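Local coordinates for protein (5-formylfuran-3-yl)methyl phosphate transaminase (Methanococcus jannaschii, PDB 2Z61) that transfers an amino group from alanine to 4-(hydroxymethyl)-2-furancarboxaldehyde phosphate with the help of pyridoxal phosphate, making the precursor of the furan ring of methanofuran, at residues 160-165 and 169-174; 188-193 and 201-206. One frame throughout, in Å; residues are numbered along the deposited sequence.

Interaction 1 (160-165 and 169-174); sequences INSPSN and EVIDRE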
ATOM      1  N   ILE A 160      14.531 -14.754   5.918  1.00 21.85           N
ATOM      2  CA  ILE A 160      15.901 -14.728   5.421  1.00 23.06           C
ATOM      3  C   ILE A 160      16.015 -13.602   4.396  1.00 23.70           C
ATOM      4  O   ILE A 160      15.328 -13.615   3.380  1.00 23.44           O
ATOM      5  CB  ILE A 160      16.291 -16.073   4.752  1.00 22.60           C
ATOM      6  CG1 ILE A 160      16.101 -17.223   5.748  1.00 25.79           C
ATOM      7  CG2 ILE A 160      17.750 -16.028   4.296  1.00 19.16           C
ATOM      8  CD1 ILE A 160      16.569 -18.581   5.237  1.00 27.60           C
ATOM      9  N   ASN A 161      16.874 -12.625   4.674  1.00 24.00           N
ATOM     10  CA  ASN A 161      17.085 -11.481   3.779  1.00 24.03           C
ATOM     11  C   ASN A 161      18.478 -11.623   3.185  1.00 23.84           C
ATOM     12  O   ASN A 161      19.471 -11.425   3.877  1.00 23.66           O
ATOM     13  CB  ASN A 161      16.965 -10.174   4.581  1.00 22.45           C
ATOM     14  CG  ASN A 161      17.204  -8.928   3.733  1.00 24.73           C
ATOM     15  OD1 ASN A 161      17.864  -7.975   4.163  1.00 24.30           O
ATOM     16  ND2 ASN A 161      16.682  -8.938   2.511  1.00 19.86           N
ATOM     17  N   SER A 162      18.555 -11.956   1.901  1.00 24.62           N
ATOM     18  CA  SER A 162      19.853 -12.169   1.275  1.00 25.27           C
ATOM     19  C   SER A 162      19.946 -11.684  -0.171  1.00 25.54           C
ATOM     20  O   SER A 162      19.168 -12.106  -1.023  1.00 28.44           O
ATOM     21  CB  SER A 162      20.194 -13.669   1.335  1.00 26.14           C
ATOM     22  OG  SER A 162      21.452 -13.951   0.749  1.00 21.77           O
ATOM     23  N   PRO A 163      20.892 -10.772  -0.459  1.00 26.63           N
ATOM     24  CA  PRO A 163      21.834 -10.204   0.515  1.00 27.57           C
ATOM     25  C   PRO A 163      21.082  -9.377   1.556  1.00 26.57           C
ATOM     26  O   PRO A 163      19.996  -8.860   1.275  1.00 21.75           O
ATOM     27  CB  PRO A 163      22.784  -9.372  -0.355  1.00 26.91           C
ATOM     28  CG  PRO A 163      21.983  -9.050  -1.556  1.00 26.93           C
ATOM     29  CD  PRO A 163      21.213 -10.320  -1.821  1.00 26.18           C
ATOM     30  N   SER A 164      21.653  -9.256   2.748  1.00 25.53           N
ATOM     31  CA  SER A 164      21.004  -8.542   3.844  1.00 28.34           C
ATOM     32  C   SER A 164      21.246  -7.057   4.009  1.00 27.37           C
ATOM     33  O   SER A 164      22.264  -6.508   3.610  1.00 24.94           O
ATOM     34  CB  SER A 164      21.499  -9.065   5.185  1.00 31.72           C
ATOM     35  OG  SER A 164      22.847  -8.695   5.386  1.00 40.21           O
ATOM     36  N   ASN A 165      20.282  -6.420   4.464  1.00 26.12           N
ATOM     37  CA  ASN A 165      20.400  -5.061   4.945  1.00 29.01           C
ATOM     38  C   ASN A 165      20.383  -5.220   6.334  1.00 31.07           C
ATOM     39  O   ASN A 165      19.356  -5.787   6.574  1.00 28.48           O
ATOM     40  CB  ASN A 165      19.336  -4.176   4.284  1.00 30.14           C
ATOM     41  CG  ASN A 165      18.956  -2.978   5.127  1.00 32.57           C
ATOM     42  OD1 ASN A 165      19.798  -2.398   5.815  1.00 29.93           O
ATOM     43  ND2 ASN A 165      17.683  -2.605   5.081  1.00 35.74           N
ATOM     44  N   GLU A 169      25.876  -9.005   3.183  1.00 27.62           N
ATOM     45  CA  GLU A 169      26.378 -10.353   2.976  1.00 32.56           C
ATOM     46  C   GLU A 169      25.331 -11.268   2.360  1.00 31.22           C
ATOM     47  O   GLU A 169      24.139 -10.967   2.384  1.00 30.70           O
ATOM     48  CB  GLU A 169      26.838 -10.933   4.315  1.00 33.92           C
ATOM     49  CG  GLU A 169      28.000 -10.184   4.942  1.00 40.04           C
ATOM     50  CD  GLU A 169      28.284 -10.634   6.364  1.00 43.25           C
ATOM     51  OE1 GLU A 169      28.411 -11.855   6.596  1.00 45.27           O
ATOM     52  OE2 GLU A 169      28.385  -9.765   7.251  1.00 49.14           O
ATOM     53  N   VAL A 170      25.786 -12.383   1.802  1.00 31.82           N
ATOM     54  CA  VAL A 170      24.900 -13.372   1.203  1.00 32.83           C
ATOM     55  C   VAL A 170      24.807 -14.519   2.203  1.00 32.66           C
ATOM     56  O   VAL A 170      25.827 -14.971   2.722  1.00 36.73           O
ATOM     57  CB  VAL A 170      25.479 -13.917  -0.127  1.00 34.29           C
ATOM     58  CG1 VAL A 170      24.600 -15.035  -0.659  1.00 30.71           C
ATOM     59  CG2 VAL A 170      25.575 -12.805  -1.154  1.00 34.22           C
ATOM     60  N   ILE A 171      23.591 -14.980   2.488  1.00 31.49           N
ATOM     61  CA  ILE A 171      23.400 -16.075   3.438  1.00 29.26           C
ATOM     62  C   ILE A 171      23.831 -17.388   2.788  1.00 32.07           C
ATOM     63  O   ILE A 171      23.527 -17.636   1.621  1.00 29.52           O
ATOM     64  CB  ILE A 171      21.920 -16.188   3.875  1.00 31.30           C
ATOM     65  CG1 ILE A 171      21.493 -14.921   4.625  1.00 33.16           C
ATOM     66  CG2 ILE A 171      21.730 -17.410   4.764  1.00 28.68           C
ATOM     67  CD1 ILE A 171      22.402 -14.551   5.788  1.00 37.69           C
ATOM     68  N   ASP A 172      24.529 -18.233   3.540  1.00 33.25           N
ATOM     69  CA  ASP A 172      24.988 -19.497   2.986  1.00 36.39           C
ATOM     70  C   ASP A 172      23.913 -20.566   2.826  1.00 35.65           C
ATOM     71  O   ASP A 172      22.896 -20.573   3.524  1.00 32.42           O
ATOM     72  CB  ASP A 172      26.142 -20.073   3.809  1.00 43.38           C
ATOM     73  CG  ASP A 172      26.732 -21.323   3.170  1.00 51.08           C
ATOM     74  OD1 ASP A 172      26.996 -22.306   3.900  1.00 54.00           O
ATOM     75  OD2 ASP A 172      26.913 -21.321   1.928  1.00 54.60           O
ATOM     76  N   ARG A 173      24.180 -21.470   1.888  1.00 35.72           N
ATOM     77  CA  ARG A 173      23.317 -22.589   1.540  1.00 37.60           C
ATOM     78  C   ARG A 173      22.794 -23.407   2.724  1.00 35.53           C
ATOM     79  O   ARG A 173      21.620 -23.778   2.748  1.00 34.06           O
ATOM     80  CB  ARG A 173      24.078 -23.498   0.567  1.00 42.58           C
ATOM     81  CG  ARG A 173      23.469 -24.871   0.345  1.00 49.90           C
ATOM     82  CD  ARG A 173      24.442 -25.796  -0.390  1.00 55.05           C
ATOM     83  NE  ARG A 173      24.233 -25.804  -1.835  1.00 58.50           N
ATOM     84  CZ  ARG A 173      23.294 -26.516  -2.450  1.00 62.14           C
ATOM     85  NH1 ARG A 173      22.472 -27.284  -1.746  1.00 62.14           N
ATOM     86  NH2 ARG A 173      23.173 -26.458  -3.770  1.00 63.92           N
ATOM     87  N   GLU A 174      23.659 -23.684   3.696  1.00 35.51           N
ATOM     88  CA  GLU A 174      23.284 -24.481   4.866  1.00 39.33           C
ATOM     89  C   GLU A 174      22.122 -23.922   5.683  1.00 36.82           C
ATOM     90  O   GLU A 174      21.302 -24.680   6.198  1.00 36.39           O
ATOM     91  CB  GLU A 174      24.494 -24.674   5.781  1.00 43.76           C
ATOM     92  CG  GLU A 174      25.598 -25.504   5.160  1.00 53.22           C
ATOM     93  CD  GLU A 174      26.775 -25.707   6.095  1.00 60.30           C
ATOM     94  OE1 GLU A 174      27.720 -26.431   5.708  1.00 63.63           O
ATOM     95  OE2 GLU A 174      26.755 -25.144   7.213  1.00 62.36           O
TER
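Different first torsions bring Ser-162 and Ile-171 together: Ser-162 places OG trans to its backbone N (chi1 -180°), while CG1 of Ile-171 lies opposite its own carbonyl carbon, beside the backbone N (chi1 -64°). As a result OG of Ser-162 reaches across to the amide of Ile-171 and accepts a nearly straight hydrogen bond, Ile-171 N to Ser-162 OG 2.9 Å, with 165° at the hydrogen. The same hydroxyl lies against the flank of Val-170, its OG 3.6 Å from Val-170 CG1. CG1 of Ile-171 packs against both Ser-162 and the strand residue Ile-160, 3.8 Å from Ser-162 CB and 3.9 Å from CG2 of Ile-160, whose side chain it crosses obliquely. Tyr-176 of helix 173-182 lies against this same group of side chains.

The carbonyl of Glu-169 accepts from the backbone next to Pro-163, which follows a cis peptide bond. Its oxygen receives the amide of Ser-164, in the carbonyl plane, with Ser-164 N and Glu-169 O 3.0 Å apart. A CA-H...O contact from Pro-163 CA to Glu-169 O, 3.1 Å, adds to it. Within 160-165, Asn-161 OD1 lies 2.9 Å from Asn-165 N and accepts its hydrogen, which comes in tilted from the carbonyl plane, and Asn-165 in turn gives ND2 to O3 of the pyridoxal phosphate on the lysine at 222.

The loop from strand 155-161 towards helix 173-182 is thus folded back on itself by one side-chain acceptor and one backbone acceptor. Both polar links lie in a buried contact with apolar packing beside them, which is consistent with a firm loop shape behind the cofactor-binding Asn-165.

Interaction 2 (188-193 and 201-206); sequences SDEIYN and CYSAIE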
ATOM      1  N   SER A 188      11.548 -15.587   2.274  1.00 21.19           N
ATOM      2  CA  SER A 188      12.807 -15.118   1.707  1.00 19.90           C
ATOM      3  C   SER A 188      12.671 -13.717   1.114  1.00 20.09           C
ATOM      4  O   SER A 188      11.906 -13.494   0.170  1.00 19.88           O
ATOM      5  CB  SER A 188      13.272 -16.108   0.631  1.00 17.21           C
ATOM      6  OG  SER A 188      14.613 -15.888   0.259  1.00 21.82           O
ATOM      7  N   ASP A 189      13.417 -12.774   1.679  1.00 19.15           N
ATOM      8  CA  ASP A 189      13.390 -11.392   1.221  1.00 19.96           C
ATOM      9  C   ASP A 189      14.579 -11.225   0.282  1.00 18.04           C
ATOM     10  O   ASP A 189      15.717 -11.116   0.725  1.00 21.12           O
ATOM     11  CB  ASP A 189      13.500 -10.450   2.424  1.00 20.57           C
ATOM     12  CG  ASP A 189      13.300  -8.998   2.046  1.00 24.58           C
ATOM     13  OD1 ASP A 189      13.222  -8.146   2.956  1.00 25.89           O
ATOM     14  OD2 ASP A 189      13.221  -8.709   0.835  1.00 24.49           O
ATOM     15  N   GLU A 190      14.306 -11.205  -1.016  1.00 19.36           N
ATOM     16  CA  GLU A 190      15.358 -11.112  -2.021  1.00 17.46           C
ATOM     17  C   GLU A 190      15.404  -9.793  -2.800  1.00 19.54           C
ATOM     18  O   GLU A 190      15.956  -9.721  -3.903  1.00 15.18           O
ATOM     19  CB  GLU A 190      15.214 -12.315  -2.969  1.00 21.56           C
ATOM     20  CG  GLU A 190      15.282 -13.657  -2.205  1.00 24.27           C
ATOM     21  CD  GLU A 190      14.975 -14.885  -3.053  1.00 27.70           C
ATOM     22  OE1 GLU A 190      14.763 -14.754  -4.273  1.00 25.28           O
ATOM     23  OE2 GLU A 190      14.963 -16.002  -2.488  1.00 24.48           O
ATOM     24  N   ILE A 191      14.863  -8.736  -2.196  1.00 18.91           N
ATOM     25  CA  ILE A 191      14.804  -7.425  -2.830  1.00 20.00           C
ATOM     26  C   ILE A 191      16.140  -6.877  -3.363  1.00 17.03           C
ATOM     27  O   ILE A 191      16.150  -6.071  -4.291  1.00 20.18           O
ATOM     28  CB  ILE A 191      14.135  -6.377  -1.872  1.00 25.99           C
ATOM     29  CG1 ILE A 191      13.594  -5.203  -2.690  1.00 27.48           C
ATOM     30  CG2 ILE A 191      15.130  -5.890  -0.807  1.00 23.44           C
ATOM     31  CD1 ILE A 191      12.639  -5.617  -3.795  1.00 28.63           C
ATOM     32  N   TYR A 192      17.256  -7.317  -2.796  1.00 14.97           N
ATOM     33  CA  TYR A 192      18.576  -6.868  -3.253  1.00 19.60           C
ATOM     34  C   TYR A 192      19.265  -7.882  -4.166  1.00 20.78           C
ATOM     35  O   TYR A 192      20.412  -7.688  -4.578  1.00 21.75           O
ATOM     36  CB  TYR A 192      19.502  -6.577  -2.067  1.00 17.84           C
ATOM     37  CG  TYR A 192      19.043  -5.425  -1.210  1.00 21.63           C
ATOM     38  CD1 TYR A 192      18.408  -5.645   0.012  1.00 21.09           C
ATOM     39  CD2 TYR A 192      19.233  -4.108  -1.629  1.00 20.87           C
ATOM     40  CE1 TYR A 192      17.969  -4.573   0.803  1.00 21.99           C
ATOM     41  CE2 TYR A 192      18.798  -3.033  -0.853  1.00 23.76           C
ATOM     42  CZ  TYR A 192      18.164  -3.273   0.359  1.00 21.29           C
ATOM     43  OH  TYR A 192      17.714  -2.212   1.101  1.00 23.80           O
ATOM     44  N   ASN A 193      18.576  -8.973  -4.467  1.00 22.55           N
ATOM     45  CA  ASN A 193      19.138 -10.003  -5.324  1.00 27.36           C
ATOM     46  C   ASN A 193      19.478  -9.340  -6.657  1.00 24.44           C
ATOM     47  O   ASN A 193      18.744  -8.477  -7.133  1.00 25.52           O
ATOM     48  CB  ASN A 193      18.114 -11.121  -5.517  1.00 32.54           C
ATOM     49  CG  ASN A 193      18.753 -12.476  -5.658  1.00 37.90           C
ATOM     50  OD1 ASN A 193      18.157 -13.403  -6.208  1.00 45.18           O
ATOM     51  ND2 ASN A 193      19.982 -12.599  -5.174  1.00 39.87           N
ATOM     52  N   CYS A 201      24.000 -15.497  -7.630  1.00 59.55           N
ATOM     53  CA  CYS A 201      22.757 -15.058  -7.004  1.00 59.40           C
ATOM     54  C   CYS A 201      22.038 -16.295  -6.461  1.00 57.74           C
ATOM     55  O   CYS A 201      21.693 -17.206  -7.215  1.00 58.20           O
ATOM     56  CB  CYS A 201      21.861 -14.343  -8.022  1.00 59.95           C
ATOM     57  SG  CYS A 201      22.467 -12.729  -8.583  1.00 59.79           S
ATOM     58  N   TYR A 202      21.820 -16.320  -5.150  1.00 56.47           N
ATOM     59  CA  TYR A 202      21.159 -17.441  -4.491  1.00 53.88           C
ATOM     60  C   TYR A 202      19.708 -17.136  -4.133  1.00 48.59           C
ATOM     61  O   TYR A 202      19.442 -16.276  -3.294  1.00 48.52           O
ATOM     62  CB  TYR A 202      21.925 -17.812  -3.218  1.00 58.76           C
ATOM     63  CG  TYR A 202      22.557 -19.185  -3.233  1.00 64.52           C
ATOM     64  CD1 TYR A 202      23.456 -19.565  -2.235  1.00 66.24           C
ATOM     65  CD2 TYR A 202      22.255 -20.111  -4.234  1.00 65.98           C
ATOM     66  CE1 TYR A 202      24.040 -20.830  -2.232  1.00 66.86           C
ATOM     67  CE2 TYR A 202      22.832 -21.380  -4.239  1.00 67.23           C
ATOM     68  CZ  TYR A 202      23.724 -21.731  -3.236  1.00 67.43           C
ATOM     69  OH  TYR A 202      24.302 -22.980  -3.235  1.00 69.71           O
ATOM     70  N   SER A 203      18.779 -17.852  -4.763  1.00 40.01           N
ATOM     71  CA  SER A 203      17.350 -17.675  -4.512  1.00 34.75           C
ATOM     72  C   SER A 203      16.793 -18.882  -3.750  1.00 33.41           C
ATOM     73  O   SER A 203      17.298 -19.996  -3.893  1.00 29.07           O
ATOM     74  CB  SER A 203      16.609 -17.511  -5.846  1.00 32.36           C
ATOM     75  OG  SER A 203      15.203 -17.498  -5.669  1.00 31.98           O
ATOM     76  N   ALA A 204      15.763 -18.657  -2.938  1.00 29.93           N
ATOM     77  CA  ALA A 204      15.157 -19.736  -2.160  1.00 29.80           C
ATOM     78  C   ALA A 204      14.455 -20.722  -3.073  1.00 30.09           C
ATOM     79  O   ALA A 204      14.290 -21.887  -2.712  1.00 29.40           O
ATOM     80  CB  ALA A 204      14.160 -19.179  -1.148  1.00 29.12           C
ATOM     81  N   ILE A 205      14.039 -20.244  -4.247  1.00 30.34           N
ATOM     82  CA  ILE A 205      13.348 -21.078  -5.229  1.00 32.00           C
ATOM     83  C   ILE A 205      14.215 -22.299  -5.564  1.00 32.40           C
ATOM     84  O   ILE A 205      13.710 -23.328  -5.987  1.00 34.73           O
ATOM     85  CB  ILE A 205      13.041 -20.271  -6.537  1.00 32.69           C
ATOM     86  CG1 ILE A 205      12.082 -21.050  -7.440  1.00 35.16           C
ATOM     87  CG2 ILE A 205      14.318 -20.013  -7.317  1.00 32.55           C
ATOM     88  CD1 ILE A 205      10.649 -21.074  -6.959  1.00 33.47           C
ATOM     89  N   GLU A 206      15.521 -22.176  -5.353  1.00 33.37           N
ATOM     90  CA  GLU A 206      16.447 -23.270  -5.630  1.00 38.00           C
ATOM     91  C   GLU A 206      16.382 -24.417  -4.618  1.00 37.87           C
ATOM     92  O   GLU A 206      16.835 -25.521  -4.908  1.00 40.53           O
ATOM     93  CB  GLU A 206      17.881 -22.722  -5.727  1.00 35.53           C
ATOM     94  CG  GLU A 206      18.082 -21.813  -6.936  1.00 40.66           C
ATOM     95  CD  GLU A 206      19.422 -21.101  -6.943  1.00 44.03           C
ATOM     96  OE1 GLU A 206      19.725 -20.375  -5.975  1.00 48.53           O
ATOM     97  OE2 GLU A 206      20.177 -21.262  -7.925  1.00 47.48           O
TER
HETATM   98  O   HOH W   1      22.002 -14.424  -3.336  1.00 41.10           O
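Glu-190 and Asn-193, the first and last residues of a type I beta turn, carry most of the contact from 188-193, and Ala-204 meets the former. The Glu-190 chain is extended beyond CG and sends its carboxylate straight to the start of the 3-10 segment 204-206. There OE2 takes the amide of Ala-204 on its syn side, Ala-204 N to Glu-190 OE2 2.8 Å and close to linear (170°), while OE1 is met, also syn, by the hydroxyl of Ser-203, Ser-203 OG to Glu-190 OE1 3.1 Å. The anti side of OE2 receives the hydroxyl of Ser-188, Ser-188 OG to Glu-190 OE2 2.8 Å, and this serine also rests on the methyl of Ala-204, Ser-188 OG to Ala-204 CB 3.6 Å.

Asn-193 works through its amide end instead. Its ND2 lies 3.8 Å from CB of Cys-201 and donates a weak bond of 3.3 Å to water 1, which also accepts a hydrogen bond from Tyr-202 N. Tyr-192, inside the same turn, is hydrogen-bonded through OH to O3 of the cofactor on Lys-222.

With an alanine in place of Glu-190, Ala-204 N and the hydroxyls of Ser-203 and Ser-188 would probably all lose the carboxylate that accepts from them, leaving a gap between the turn and the 3-10 segment.

Three donors hold both carboxylate oxygens and fix the rotation of the group. With one backbone amide and two hydroxyls donating to it in a buried setting, the carboxylate is probably ionised.

In the fold
Interactions 1 and 2 come in series along the chain, their centres about 8 Å apart, and no other subunit of the dimer touches either. They sit at the C-terminal ends of neighbouring parallel strands, 155-161 and 185-189, of the seven-stranded mixed sheet of the cofactor-binding domain, joined by helix 173-182 in a beta-alpha-beta unit. Ile-160 O and Asp-189 N, 2.7 Å apart, probably hydrogen-bond the two strands, and Pro-163 packs on Tyr-192. The loops leaving the two strands therefore bring residues to the same pyridoxal ring, and Asp-189, at the end of 185-189, lies close to its N1, as in related aminotransferases.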